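Local coordinates for protein NAD(P)-dependent oxidoreductase (Pseudomonas putida, PDB 7A3W) that probably reduces imines, including those formed in reductive amination, and activated alkenes in conjugate reduction, drawing hydride from bound NADPH, at residues L89-M99 and H117-I126; A190-C200 and A255-T266. All coordinates share one frame; numbering follows the deposited sequence. Where two conformers were deposited one is given.

Contact 1. Residues L89-M99 and H117-I126; sequences LNMSGKTIVNM and HNGLYVDAGI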
ATOM      1  N   LEU B  89       0.274  45.353  -4.616  1.00 23.45           N
ATOM      2  CA  LEU B  89       0.695  44.964  -3.249  1.00 23.41           C
ATOM      3  C   LEU B  89       2.139  44.481  -3.359  1.00 23.28           C
ATOM      4  O   LEU B  89       2.442  43.672  -4.245  1.00 22.42           O
ATOM      5  CB  LEU B  89      -0.236  43.889  -2.687  1.00 24.26           C
ATOM      6  CG  LEU B  89      -0.099  43.641  -1.187  1.00 26.45           C
ATOM      7  CD1 LEU B  89      -1.351  42.993  -0.623  1.00 25.50           C
ATOM      8  CD2 LEU B  89       1.112  42.789  -0.884  1.00 29.73           C
ATOM      9  N   ASN B  90       3.034  45.003  -2.535  1.00 24.07           N
ATOM     10  CA  ASN B  90       4.476  44.700  -2.675  1.00 25.47           C
ATOM     11  C   ASN B  90       4.818  43.469  -1.849  1.00 22.75           C
ATOM     12  O   ASN B  90       4.738  43.563  -0.618  1.00 23.70           O
ATOM     13  CB  ASN B  90       5.367  45.860  -2.252  1.00 28.01           C
ATOM     14  CG  ASN B  90       6.812  45.635  -2.636  1.00 30.98           C
ATOM     15  OD1 ASN B  90       7.165  44.603  -3.200  1.00 29.13           O
ATOM     16  ND2 ASN B  90       7.665  46.585  -2.298  1.00 37.02           N
ATOM     17  N   MET B  91       5.199  42.359  -2.500  1.00 20.26           N
ATOM     18  CA  MET B  91       5.541  41.108  -1.768  1.00 21.08           C
ATOM     19  C   MET B  91       7.059  40.914  -1.728  1.00 20.90           C
ATOM     20  O   MET B  91       7.512  39.802  -1.378  1.00 19.30           O
ATOM     21  CB  MET B  91       4.872  39.899  -2.416  1.00 21.81           C
ATOM     22  CG  MET B  91       3.358  39.988  -2.386  1.00 21.94           C
ATOM     23  SD  MET B  91       2.630  38.413  -2.817  1.00 24.54           S
ATOM     24  CE  MET B  91       0.920  38.883  -3.058  1.00 21.75           C
ATOM     25  N   SER B  92       7.829  41.943  -2.109  0.50 20.42           N
ATOM     26  CA  SER B  92       9.309  41.928  -2.002  0.50 21.77           C
ATOM     27  C   SER B  92       9.717  41.356  -0.639  0.50 21.82           C
ATOM     28  O   SER B  92       9.176  41.812   0.385  0.50 22.58           O
ATOM     29  CB  SER B  92       9.898  43.306  -2.224  0.50 22.49           C
ATOM     30  OG  SER B  92      11.234  43.363  -1.750  0.50 23.40           O
ATOM     31  N   GLY B  93      10.627  40.378  -0.638  1.00 21.66           N
ATOM     32  CA  GLY B  93      11.200  39.794   0.585  1.00 21.31           C
ATOM     33  C   GLY B  93      10.296  38.728   1.194  1.00 20.99           C
ATOM     34  O   GLY B  93      10.663  38.170   2.239  1.00 19.73           O
ATOM     35  N   LYS B  94       9.134  38.459   0.600  1.00 19.49           N
ATOM     36  CA  LYS B  94       8.137  37.528   1.185  1.00 17.82           C
ATOM     37  C   LYS B  94       8.134  36.215   0.402  1.00 17.66           C
ATOM     38  O   LYS B  94       8.133  36.250  -0.853  1.00 20.83           O
ATOM     39  CB  LYS B  94       6.727  38.117   1.174  1.00 17.72           C
ATOM     40  CG  LYS B  94       6.515  39.409   1.937  1.00 18.17           C
ATOM     41  CD  LYS B  94       5.055  39.842   1.914  1.00 17.87           C
ATOM     42  CE  LYS B  94       4.765  41.165   2.576  1.00 18.72           C
ATOM     43  NZ  LYS B  94       5.201  41.194   3.996  1.00 18.99           N
ATOM     44  N   THR B  95       8.057  35.097   1.114  1.00 17.71           N
ATOM     45  CA  THR B  95       7.994  33.743   0.529  1.00 16.75           C
ATOM     46  C   THR B  95       6.580  33.219   0.734  1.00 17.29           C
ATOM     47  O   THR B  95       6.136  33.119   1.882  1.00 17.33           O
ATOM     48  CB  THR B  95       9.036  32.805   1.130  1.00 17.38           C
ATOM     49  OG1 THR B  95      10.290  33.363   0.753  1.00 19.00           O
ATOM     50  CG2 THR B  95       8.928  31.379   0.646  1.00 18.55           C
ATOM     51  N   ILE B  96       5.902  32.959  -0.364  1.00 16.39           N
ATOM     52  CA  ILE B  96       4.601  32.247  -0.362  1.00 16.80           C
ATOM     53  C   ILE B  96       4.879  30.747  -0.507  1.00 14.83           C
ATOM     54  O   ILE B  96       5.512  30.364  -1.476  1.00 16.30           O
ATOM     55  CB  ILE B  96       3.727  32.773  -1.508  1.00 19.94           C
ATOM     56  CG1 ILE B  96       3.355  34.236  -1.281  1.00 23.57           C
ATOM     57  CG2 ILE B  96       2.510  31.894  -1.694  1.00 21.47           C
ATOM     58  CD1 ILE B  96       2.186  34.410  -0.378  1.00 29.39           C
ATOM     59  N   VAL B  97       4.375  29.941   0.427  1.00 15.15           N
ATOM     60  CA  VAL B  97       4.452  28.458   0.415  1.00 16.47           C
ATOM     61  C   VAL B  97       3.026  27.936   0.315  1.00 15.70           C
ATOM     62  O   VAL B  97       2.284  28.057   1.269  1.00 14.99           O
ATOM     63  CB  VAL B  97       5.157  27.886   1.647  1.00 17.41           C
ATOM     64  CG1 VAL B  97       5.291  26.379   1.536  1.00 17.09           C
ATOM     65  CG2 VAL B  97       6.529  28.513   1.831  1.00 17.96           C
ATOM     66  N   ASN B  98       2.686  27.379  -0.841  1.00 15.95           N
ATOM     67  CA  ASN B  98       1.318  26.919  -1.132  1.00 16.47           C
ATOM     68  C   ASN B  98       1.222  25.417  -0.857  1.00 16.58           C
ATOM     69  O   ASN B  98       1.692  24.623  -1.702  1.00 16.19           O
ATOM     70  CB  ASN B  98       1.025  27.287  -2.575  1.00 17.64           C
ATOM     71  CG  ASN B  98      -0.381  26.960  -2.988  1.00 19.41           C
ATOM     72  OD1 ASN B  98      -1.153  26.404  -2.205  1.00 19.30           O
ATOM     73  ND2 ASN B  98      -0.663  27.248  -4.257  1.00 21.65           N
ATOM     74  N   MET B  99       0.630  25.025   0.282  1.00 16.84           N
ATOM     75  CA  MET B  99       0.440  23.617   0.698  1.00 15.84           C
ATOM     76  C   MET B  99      -0.958  23.089   0.355  1.00 16.20           C
ATOM     77  O   MET B  99      -1.327  21.980   0.831  1.00 18.52           O
ATOM     78  CB  MET B  99       0.683  23.499   2.207  1.00 16.74           C
ATOM     79  CG  MET B  99       2.105  23.797   2.550  1.00 17.59           C
ATOM     80  SD  MET B  99       2.328  23.593   4.304  1.00 18.04           S
ATOM     81  CE  MET B  99       4.048  24.081   4.458  1.00 19.21           C
ATOM     82  N   HIS B 117       4.087  40.444  -8.140  1.00 22.24           N
ATOM     83  CA  HIS B 117       4.091  41.179  -6.853  1.00 20.70           C
ATOM     84  C   HIS B 117       5.502  41.242  -6.250  1.00 20.01           C
ATOM     85  O   HIS B 117       5.632  41.793  -5.138  1.00 19.99           O
ATOM     86  CB  HIS B 117       3.134  40.492  -5.868  1.00 20.19           C
ATOM     87  CG  HIS B 117       1.695  40.792  -6.092  1.00 20.23           C
ATOM     88  ND1 HIS B 117       0.896  40.067  -6.949  1.00 20.51           N
ATOM     89  CD2 HIS B 117       0.898  41.721  -5.531  1.00 19.60           C
ATOM     90  CE1 HIS B 117      -0.335  40.560  -6.929  1.00 18.87           C
ATOM     91  NE2 HIS B 117      -0.367  41.546  -6.046  1.00 19.87           N
ATOM     92  N   ASN B 118       6.500  40.671  -6.941  0.50 20.67           N
ATOM     93  CA  ASN B 118       7.924  40.598  -6.505  0.50 21.66           C
ATOM     94  C   ASN B 118       8.058  39.672  -5.293  0.50 20.98           C
ATOM     95  O   ASN B 118       9.074  39.770  -4.549  0.50 20.91           O
ATOM     96  CB  ASN B 118       8.514  41.987  -6.244  0.50 23.35           C
ATOM     97  CG  ASN B 118       8.533  42.843  -7.492  0.50 24.10           C
ATOM     98  OD1 ASN B 118       7.846  43.853  -7.563  0.50 28.38           O
ATOM     99  ND2 ASN B 118       9.286  42.425  -8.491  0.50 25.46           N
ATOM    100  N   GLY B 119       7.108  38.752  -5.136  1.00 20.40           N
ATOM    101  CA  GLY B 119       7.174  37.706  -4.102  1.00 20.79           C
ATOM    102  C   GLY B 119       7.988  36.532  -4.598  1.00 18.88           C
ATOM    103  O   GLY B 119       8.320  36.482  -5.796  1.00 21.22           O
ATOM    104  N   LEU B 120       8.334  35.646  -3.684  1.00 20.84           N
ATOM    105  CA  LEU B 120       9.079  34.391  -3.934  1.00 20.56           C
ATOM    106  C   LEU B 120       8.095  33.250  -3.698  1.00 19.25           C
ATOM    107  O   LEU B 120       7.325  33.347  -2.724  1.00 20.22           O
ATOM    108  CB  LEU B 120      10.231  34.270  -2.937  1.00 23.16           C
ATOM    109  CG  LEU B 120      11.553  34.982  -3.225  1.00 26.73           C
ATOM    110  CD1 LEU B 120      11.459  36.040  -4.293  1.00 26.30           C
ATOM    111  CD2 LEU B 120      12.107  35.555  -1.935  1.00 27.33           C
ATOM    112  N   TYR B 121       8.126  32.205  -4.521  1.00 17.57           N
ATOM    113  CA  TYR B 121       7.096  31.143  -4.516  1.00 17.20           C
ATOM    114  C   TYR B 121       7.723  29.767  -4.342  1.00 17.50           C
ATOM    115  O   TYR B 121       8.681  29.373  -5.076  1.00 17.38           O
ATOM    116  CB  TYR B 121       6.280  31.175  -5.805  1.00 18.65           C
ATOM    117  CG  TYR B 121       5.132  30.208  -5.778  1.00 17.87           C
ATOM    118  CD1 TYR B 121       4.070  30.377  -4.905  1.00 20.63           C
ATOM    119  CD2 TYR B 121       5.142  29.067  -6.561  1.00 21.21           C
ATOM    120  CE1 TYR B 121       3.018  29.470  -4.858  1.00 20.29           C
ATOM    121  CE2 TYR B 121       4.110  28.143  -6.516  1.00 21.53           C
ATOM    122  CZ  TYR B 121       3.037  28.350  -5.676  1.00 20.06           C
ATOM    123  OH  TYR B 121       2.017  27.436  -5.682  1.00 22.23           O
ATOM    124  N   VAL B 122       7.163  29.017  -3.391  1.00 16.62           N
ATOM    125  CA  VAL B 122       7.488  27.597  -3.144  1.00 15.70           C
ATOM    126  C   VAL B 122       6.161  26.843  -3.140  1.00 15.89           C
ATOM    127  O   VAL B 122       5.261  27.234  -2.397  1.00 15.07           O
ATOM    128  CB  VAL B 122       8.267  27.434  -1.827  1.00 16.73           C
ATOM    129  CG1 VAL B 122       8.649  25.992  -1.586  1.00 17.68           C
ATOM    130  CG2 VAL B 122       9.493  28.320  -1.828  1.00 17.55           C
ATOM    131  N   ASP B 123       6.066  25.799  -3.958  1.00 17.01           N
ATOM    132  CA  ASP B 123       4.889  24.905  -3.971  1.00 16.50           C
ATOM    133  C   ASP B 123       5.186  23.733  -3.037  1.00 16.78           C
ATOM    134  O   ASP B 123       6.371  23.372  -2.866  1.00 16.89           O
ATOM    135  CB  ASP B 123       4.542  24.488  -5.394  1.00 16.98           C
ATOM    136  CG  ASP B 123       3.086  24.068  -5.453  1.00 16.29           C
ATOM    137  OD1 ASP B 123       2.260  24.937  -5.168  1.00 16.53           O
ATOM    138  OD2 ASP B 123       2.810  22.879  -5.727  1.00 19.06           O
ATOM    139  N   ALA B 124       4.176  23.185  -2.368  1.00 15.85           N
ATOM    140  CA  ALA B 124       4.422  22.202  -1.294  1.00 15.57           C
ATOM    141  C   ALA B 124       3.268  21.201  -1.232  1.00 17.21           C
ATOM    142  O   ALA B 124       2.199  21.408  -1.863  1.00 17.73           O
ATOM    143  CB  ALA B 124       4.677  22.888   0.021  1.00 15.11           C
ATOM    144  N   GLY B 125       3.536  20.067  -0.625  1.00 17.17           N
ATOM    145  CA  GLY B 125       2.547  18.987  -0.510  1.00 16.21           C
ATOM    146  C   GLY B 125       2.750  18.293   0.817  1.00 15.48           C
ATOM    147  O   GLY B 125       3.890  17.862   1.088  1.00 16.30           O
ATOM    148  N   ILE B 126       1.694  18.253   1.626  1.00 16.62           N
ATOM    149  CA  ILE B 126       1.746  17.694   3.004  1.00 14.80           C
ATOM    150  C   ILE B 126       1.471  16.192   2.937  1.00 16.25           C
ATOM    151  O   ILE B 126       0.395  15.785   2.444  1.00 14.59           O
ATOM    152  CB  ILE B 126       0.785  18.412   3.958  1.00 14.66           C
ATOM    153  CG1 ILE B 126       0.999  19.931   3.967  1.00 15.42           C
ATOM    154  CG2 ILE B 126       0.920  17.801   5.343  1.00 15.42           C
ATOM    155  CD1 ILE B 126      -0.101  20.735   4.608  1.00 14.56           C
TER
HETATM  156  O   HOH W   1      11.477  39.424  -3.409  1.00 31.19           O
HETATM  157  O   HOH W   2      -0.849  19.445   0.722  1.00 18.85           O
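N98 and Y121, on one face of the parallel neighbouring strands 95-98 and 120-126, both carry CG anti to the backbone N (chi1 -176° for N98), which brings the amide against the phenol oxygen. With helix 104-116 these strands form a beta-alpha-beta unit of the Rossmann-type NADPH domain, and I110 of that helix packs on N98 and Y121. The amide, its plane 67° from the ring, gives ND2-H to Y121 OH at 3.0 Å. That hydroxyl in turn reaches D123 OD1 in a weak bond; D123 also forms a salt bridge with K75. I96 CG2 lies 3.9 Å from Y121 CD1. Backbone bonds alternate between the strands, from L120 N to K94 O through to A124 N to N98 O, the last bent to 136° at the hydrogen with the donor above the carbonyl plane. On the other face V97 CG1 meets A124 CB, and T95 CG2 meets V122 CG2 at 4.0 Å; A148 of helix 146-157 covers T95 and L120. Ahead of the strands, M91 N is bound to H117 O at 2.7 Å. The extended M91 side chain runs past H117 CB, and its CE sits over one face of the imidazole, 3.9 Å from the centroid, a CH-pi contact; H117 ND1 is held by R113 O. An Asx turn, N90 OD1 accepting from S92 N, shapes the approach to strand 95-98. Past its end, M99 CB touches I126 CD1 at 3.7 Å, while a water donates to M99 O and accepts from I126 N.

Contact 2. Residues A190-C200 and A255-T266; sequences AWLEGAVLASC and ALQRANAPHAST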
ATOM      1  N   ALA B 190      -7.457  -0.719  -1.167  1.00 14.29           N
ATOM      2  CA  ALA B 190      -7.109  -2.161  -1.215  1.00 15.63           C
ATOM      3  C   ALA B 190      -7.153  -2.713   0.210  1.00 14.42           C
ATOM      4  O   ALA B 190      -7.634  -3.818   0.399  1.00 14.06           O
ATOM      5  CB  ALA B 190      -5.733  -2.370  -1.827  1.00 15.02           C
ATOM      6  N   TRP B 191      -6.572  -1.999   1.181  1.00 15.38           N
ATOM      7  CA  TRP B 191      -6.558  -2.473   2.585  1.00 16.69           C
ATOM      8  C   TRP B 191      -7.998  -2.661   3.089  1.00 17.33           C
ATOM      9  O   TRP B 191      -8.304  -3.719   3.688  1.00 16.77           O
ATOM     10  CB  TRP B 191      -5.772  -1.527   3.490  1.00 17.21           C
ATOM     11  CG  TRP B 191      -5.769  -2.057   4.885  1.00 17.21           C
ATOM     12  CD1 TRP B 191      -4.932  -3.002   5.390  1.00 18.42           C
ATOM     13  CD2 TRP B 191      -6.698  -1.735   5.938  1.00 18.79           C
ATOM     14  NE1 TRP B 191      -5.244  -3.264   6.694  1.00 19.48           N
ATOM     15  CE2 TRP B 191      -6.336  -2.518   7.053  1.00 19.95           C
ATOM     16  CE3 TRP B 191      -7.771  -0.849   6.063  1.00 19.60           C
ATOM     17  CZ2 TRP B 191      -7.020  -2.448   8.267  1.00 20.02           C
ATOM     18  CZ3 TRP B 191      -8.468  -0.805   7.246  1.00 19.75           C
ATOM     19  CH2 TRP B 191      -8.085  -1.576   8.343  1.00 18.15           C
ATOM     20  N   LEU B 192      -8.864  -1.677   2.851  1.00 17.54           N
ATOM     21  CA  LEU B 192     -10.291  -1.740   3.248  1.00 19.23           C
ATOM     22  C   LEU B 192     -10.936  -2.950   2.579  1.00 19.24           C
ATOM     23  O   LEU B 192     -11.685  -3.666   3.257  1.00 16.59           O
ATOM     24  CB  LEU B 192     -11.022  -0.462   2.817  1.00 20.36           C
ATOM     25  CG  LEU B 192     -10.620   0.793   3.571  1.00 20.04           C
ATOM     26  CD1 LEU B 192     -11.130   2.034   2.844  1.00 20.55           C
ATOM     27  CD2 LEU B 192     -11.140   0.715   4.994  1.00 19.62           C
ATOM     28  N   GLU B 193     -10.683  -3.136   1.290  1.00 19.25           N
ATOM     29  CA  GLU B 193     -11.245  -4.268   0.509  1.00 19.34           C
ATOM     30  C   GLU B 193     -10.864  -5.611   1.170  1.00 18.83           C
ATOM     31  O   GLU B 193     -11.739  -6.467   1.344  1.00 17.57           O
ATOM     32  CB  GLU B 193     -10.742  -4.121  -0.913  1.00 20.35           C
ATOM     33  CG  GLU B 193     -11.378  -5.073  -1.872  1.00 22.21           C
ATOM     34  CD  GLU B 193     -11.220  -4.640  -3.325  1.00 22.76           C
ATOM     35  OE1 GLU B 193     -11.562  -3.459  -3.643  1.00 24.75           O
ATOM     36  OE2 GLU B 193     -10.790  -5.465  -4.136  1.00 22.31           O
ATOM     37  N   GLY B 194      -9.605  -5.765   1.592  1.00 17.16           N
ATOM     38  CA  GLY B 194      -9.133  -6.939   2.349  1.00 17.95           C
ATOM     39  C   GLY B 194      -9.750  -7.037   3.740  1.00 18.29           C
ATOM     40  O   GLY B 194     -10.147  -8.148   4.150  1.00 17.74           O
ATOM     41  N   ALA B 195      -9.821  -5.925   4.469  1.00 18.66           N
ATOM     42  CA  ALA B 195     -10.352  -5.899   5.845  1.00 18.19           C
ATOM     43  C   ALA B 195     -11.814  -6.342   5.795  1.00 17.94           C
ATOM     44  O   ALA B 195     -12.237  -7.113   6.679  1.00 18.86           O
ATOM     45  CB  ALA B 195     -10.202  -4.530   6.448  1.00 19.08           C
ATOM     46  N   VAL B 196     -12.539  -5.942   4.753  1.00 18.23           N
ATOM     47  CA  VAL B 196     -13.965  -6.333   4.598  1.00 19.24           C
ATOM     48  C   VAL B 196     -14.040  -7.839   4.327  1.00 20.53           C
ATOM     49  O   VAL B 196     -14.830  -8.524   5.020  1.00 20.28           O
ATOM     50  CB  VAL B 196     -14.681  -5.484   3.544  1.00 18.73           C
ATOM     51  CG1 VAL B 196     -16.016  -6.098   3.169  1.00 19.38           C
ATOM     52  CG2 VAL B 196     -14.857  -4.053   4.020  1.00 17.74           C
ATOM     53  N   LEU B 197     -13.231  -8.367   3.407  1.00 18.95           N
ATOM     54  CA  LEU B 197     -13.214  -9.834   3.156  1.00 19.07           C
ATOM     55  C   LEU B 197     -12.903 -10.565   4.465  1.00 18.58           C
ATOM     56  O   LEU B 197     -13.612 -11.537   4.807  1.00 17.86           O
ATOM     57  CB  LEU B 197     -12.198 -10.171   2.058  1.00 19.60           C
ATOM     58  CG  LEU B 197     -12.167 -11.646   1.621  1.00 20.59           C
ATOM     59  CD1 LEU B 197     -13.536 -12.099   1.134  1.00 21.33           C
ATOM     60  CD2 LEU B 197     -11.150 -11.865   0.512  1.00 20.55           C
ATOM     61  N   ALA B 198     -11.893 -10.131   5.208  1.00 16.98           N
ATOM     62  CA  ALA B 198     -11.492 -10.821   6.456  1.00 18.94           C
ATOM     63  C   ALA B 198     -12.671 -10.840   7.435  1.00 19.35           C
ATOM     64  O   ALA B 198     -12.998 -11.899   7.998  1.00 18.49           O
ATOM     65  CB  ALA B 198     -10.313 -10.140   7.062  1.00 19.18           C
ATOM     66  N   SER B 199     -13.307  -9.682   7.599  1.00 21.21           N
ATOM     67  CA  SER B 199     -14.468  -9.487   8.486  1.00 22.22           C
ATOM     68  C   SER B 199     -15.585 -10.459   8.093  1.00 22.06           C
ATOM     69  O   SER B 199     -16.182 -11.053   9.020  1.00 23.01           O
ATOM     70  CB  SER B 199     -14.929  -8.049   8.464  1.00 25.33           C
ATOM     71  OG  SER B 199     -16.147  -7.913   9.167  1.00 28.96           O
ATOM     72  N   CYS B 200     -15.857 -10.634   6.789  1.00 23.17           N
ATOM     73  CA  CYS B 200     -16.898 -11.555   6.276  1.00 23.19           C
ATOM     74  C   CYS B 200     -16.573 -13.005   6.673  1.00 24.94           C
ATOM     75  O   CYS B 200     -17.510 -13.818   6.764  1.00 25.27           O
ATOM     76  CB  CYS B 200     -17.081 -11.460   4.770  1.00 25.85           C
ATOM     77  SG  CYS B 200     -17.789  -9.890   4.194  1.00 27.99           S
ATOM     78  N   ALA B 255     -13.461 -15.220  -3.916  1.00 20.04           N
ATOM     79  CA  ALA B 255     -13.704 -15.076  -2.465  1.00 20.28           C
ATOM     80  C   ALA B 255     -14.466 -13.780  -2.178  1.00 20.31           C
ATOM     81  O   ALA B 255     -15.420 -13.820  -1.377  1.00 20.82           O
ATOM     82  CB  ALA B 255     -12.398 -15.148  -1.715  1.00 19.34           C
ATOM     83  N   LEU B 256     -14.099 -12.676  -2.816  1.00 20.53           N
ATOM     84  CA  LEU B 256     -14.790 -11.374  -2.613  1.00 20.71           C
ATOM     85  C   LEU B 256     -16.237 -11.494  -3.094  1.00 23.66           C
ATOM     86  O   LEU B 256     -17.151 -11.087  -2.348  1.00 22.27           O
ATOM     87  CB  LEU B 256     -14.068 -10.246  -3.351  1.00 20.98           C
ATOM     88  CG  LEU B 256     -12.703  -9.867  -2.785  1.00 19.84           C
ATOM     89  CD1 LEU B 256     -11.876  -9.090  -3.795  1.00 20.31           C
ATOM     90  CD2 LEU B 256     -12.855  -9.072  -1.500  1.00 21.64           C
ATOM     91  N   GLN B 257     -16.444 -12.058  -4.280  1.00 24.92           N
ATOM     92  CA  GLN B 257     -17.802 -12.200  -4.868  1.00 28.49           C
ATOM     93  C   GLN B 257     -18.670 -13.070  -3.947  1.00 31.31           C
ATOM     94  O   GLN B 257     -19.828 -12.677  -3.652  1.00 35.24           O
ATOM     95  CB  GLN B 257     -17.684 -12.740  -6.295  1.00 30.28           C
ATOM     96  CG  GLN B 257     -17.102 -11.720  -7.270  1.00 36.61           C
ATOM     97  CD  GLN B 257     -16.840 -12.282  -8.652  1.00 40.54           C
ATOM     98  OE1 GLN B 257     -16.615 -13.474  -8.836  1.00 48.53           O
ATOM     99  NE2 GLN B 257     -16.836 -11.409  -9.650  1.00 41.80           N
ATOM    100  N   ARG B 258     -18.130 -14.174  -3.436  1.00 31.38           N
ATOM    101  CA  ARG B 258     -18.907 -15.101  -2.576  1.00 33.55           C
ATOM    102  C   ARG B 258     -19.192 -14.446  -1.211  1.00 31.66           C
ATOM    103  O   ARG B 258     -20.239 -14.766  -0.643  1.00 32.79           O
ATOM    104  CB  ARG B 258     -18.214 -16.469  -2.528  1.00 38.50           C
ATOM    105  CG  ARG B 258     -18.539 -17.315  -3.757  1.00 44.17           C
ATOM    106  CD  ARG B 258     -17.483 -18.280  -4.276  1.00 48.37           C
ATOM    107  NE  ARG B 258     -17.000 -19.270  -3.318  1.00 52.58           N
ATOM    108  CZ  ARG B 258     -16.041 -19.049  -2.426  1.00 50.56           C
ATOM    109  NH2 ARG B 258     -15.668 -20.019  -1.611  1.00 55.17           N
ATOM    110  N   ALA B 259     -18.329 -13.547  -0.718  1.00 27.65           N
ATOM    111  CA  ALA B 259     -18.531 -12.772   0.531  1.00 28.45           C
ATOM    112  C   ALA B 259     -19.462 -11.580   0.292  1.00 28.91           C
ATOM    113  O   ALA B 259     -19.777 -10.883   1.269  1.00 26.70           O
ATOM    114  CB  ALA B 259     -17.210 -12.289   1.075  1.00 27.40           C
ATOM    115  N   ASN B 260     -19.854 -11.316  -0.955  1.00 32.37           N
ATOM    116  CA  ASN B 260     -20.545 -10.057  -1.342  1.00 35.67           C
ATOM    117  C   ASN B 260     -19.761  -8.840  -0.843  1.00 36.17           C
ATOM    118  O   ASN B 260     -20.383  -7.819  -0.478  1.00 41.03           O
ATOM    119  CB  ASN B 260     -21.985 -10.078  -0.848  1.00 37.77           C
ATOM    120  CG  ASN B 260     -22.789 -10.993  -1.734  1.00 38.26           C
ATOM    121  OD1 ASN B 260     -23.094 -12.117  -1.355  1.00 43.41           O
ATOM    122  ND2 ASN B 260     -23.056 -10.550  -2.951  1.00 41.88           N
ATOM    123  N   ALA B 261     -18.434  -8.945  -0.814  1.00 30.82           N
ATOM    124  CA  ALA B 261     -17.534  -7.828  -0.493  1.00 28.69           C
ATOM    125  C   ALA B 261     -17.237  -7.084  -1.795  1.00 26.71           C
ATOM    126  O   ALA B 261     -17.188  -7.676  -2.863  1.00 25.21           O
ATOM    127  CB  ALA B 261     -16.289  -8.335   0.170  1.00 27.39           C
ATOM    128  N   PRO B 262     -17.033  -5.758  -1.753  1.00 26.50           N
ATOM    129  CA  PRO B 262     -16.590  -5.013  -2.932  1.00 24.93           C
ATOM    130  C   PRO B 262     -15.200  -5.467  -3.398  1.00 26.04           C
ATOM    131  O   PRO B 262     -14.372  -5.861  -2.567  1.00 24.28           O
ATOM    132  CB  PRO B 262     -16.538  -3.547  -2.494  1.00 25.11           C
ATOM    133  CG  PRO B 262     -17.199  -3.505  -1.130  1.00 26.16           C
ATOM    134  CD  PRO B 262     -17.231  -4.915  -0.576  1.00 25.53           C
ATOM    135  N   HIS B 263     -14.956  -5.354  -4.703  1.00 24.95           N
ATOM    136  CA  HIS B 263     -13.747  -5.884  -5.373  1.00 23.11           C
ATOM    137  C   HIS B 263     -13.254  -4.945  -6.475  1.00 22.15           C
ATOM    138  O   HIS B 263     -12.569  -5.427  -7.395  1.00 22.68           O
ATOM    139  CB  HIS B 263     -14.045  -7.297  -5.879  1.00 24.29           C
ATOM    140  CG  HIS B 263     -15.243  -7.376  -6.759  1.00 23.22           C
ATOM    141  ND1 HIS B 263     -15.197  -7.041  -8.090  1.00 26.61           N
ATOM    142  CD2 HIS B 263     -16.515  -7.740  -6.506  1.00 25.50           C
ATOM    143  CE1 HIS B 263     -16.386  -7.214  -8.632  1.00 24.23           C
ATOM    144  NE2 HIS B 263     -17.210  -7.645  -7.690  1.00 24.54           N
ATOM    145  N   ALA B 264     -13.515  -3.641  -6.364  1.00 20.49           N
ATOM    146  CA  ALA B 264     -13.084  -2.640  -7.366  1.00 19.40           C
ATOM    147  C   ALA B 264     -11.551  -2.539  -7.419  1.00 18.68           C
ATOM    148  O   ALA B 264     -10.968  -2.298  -8.497  1.00 17.81           O
ATOM    149  CB  ALA B 264     -13.699  -1.305  -7.041  1.00 21.10           C
ATOM    150  N   SER B 265     -10.889  -2.623  -6.277  1.00 17.23           N
ATOM    151  CA  SER B 265      -9.418  -2.523  -6.245  1.00 18.43           C
ATOM    152  C   SER B 265      -8.800  -3.771  -6.900  1.00 17.44           C
ATOM    153  O   SER B 265      -7.846  -3.644  -7.645  1.00 18.42           O
ATOM    154  CB  SER B 265      -8.931  -2.328  -4.839  1.00 19.26           C
ATOM    155  OG  SER B 265      -7.541  -2.097  -4.874  1.00 21.97           O
ATOM    156  N   THR B 266      -9.321  -4.949  -6.598  1.00 17.53           N
ATOM    157  CA  THR B 266      -8.886  -6.225  -7.207  1.00 16.88           C
ATOM    158  C   THR B 266      -9.180  -6.180  -8.717  1.00 18.02           C
ATOM    159  O   THR B 266      -8.322  -6.597  -9.507  1.00 18.60           O
ATOM    160  CB  THR B 266      -9.556  -7.388  -6.478  1.00 17.59           C
ATOM    161  OG1 THR B 266      -9.091  -7.350  -5.120  1.00 19.12           O
ATOM    162  CG2 THR B 266      -9.266  -8.726  -7.125  1.00 17.95           C
TER
HETATM  163  O   HOH W   3     -14.070  -5.928   0.244  1.00 27.76           O
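The E193 carboxylate has H263 CA and P262 O over one face, H263 CA 3.2 Å from OE2, and its oxygens bind the first turn of helix 264-278: OE1 takes S265 N on its syn lone pair at 2.8 Å, and OE2 takes T266 N on its syn side, 22° out of plane. T266 OG1 also donates to OE2 at 2.7 Å, nearly in line with the C-O bond. L256 CD1 comes near OE2. With CG anti to the backbone N (chi1 -172°), E193 extends as a knob into the hole among L256, A264, S265 and T266. H263 is the N-cap, so the helix dipole probably steadies the charge. In this all-helical C-terminal domain helix 173-200 meets the turn joining helices 242-258 and 264-278, and Y272 of the second subunit bonds to E193 OE1. With an alanine here, S265 N, T266 N and T266 OG1 would probably lose their acceptor, Y272 of the second subunit its partner on this residue, and a gap would open beside L256. L197 CB and CD2 pack crosswise against L256 CD2, and L197 CD1 on A259 CB; V196 CG1 touches A261 CB, and C200 CB meets A259 CB at 3.8 Å.

Contact 1 belongs to the N-terminal NADPH-binding domain and contact 2 to the helical C-terminal domain, on opposite sides of the chain's centre. Their centres are 45 Å apart and their nearest atoms about 18 Å, so they do not touch. Helix 173-200 relates them: I126, at the far end of contact 1, bonds through its backbone O to Y181 of that helix, whose last turns supply half of contact 2. The I126 side chain is about 4 Å from a bound NADPH, whereas the A255 side chain of contact 2 is about 13 Å from a bound NADPH, probably a different copy, the one that meets Q239, A240 and V244. Only contact 2 borders the second subunit.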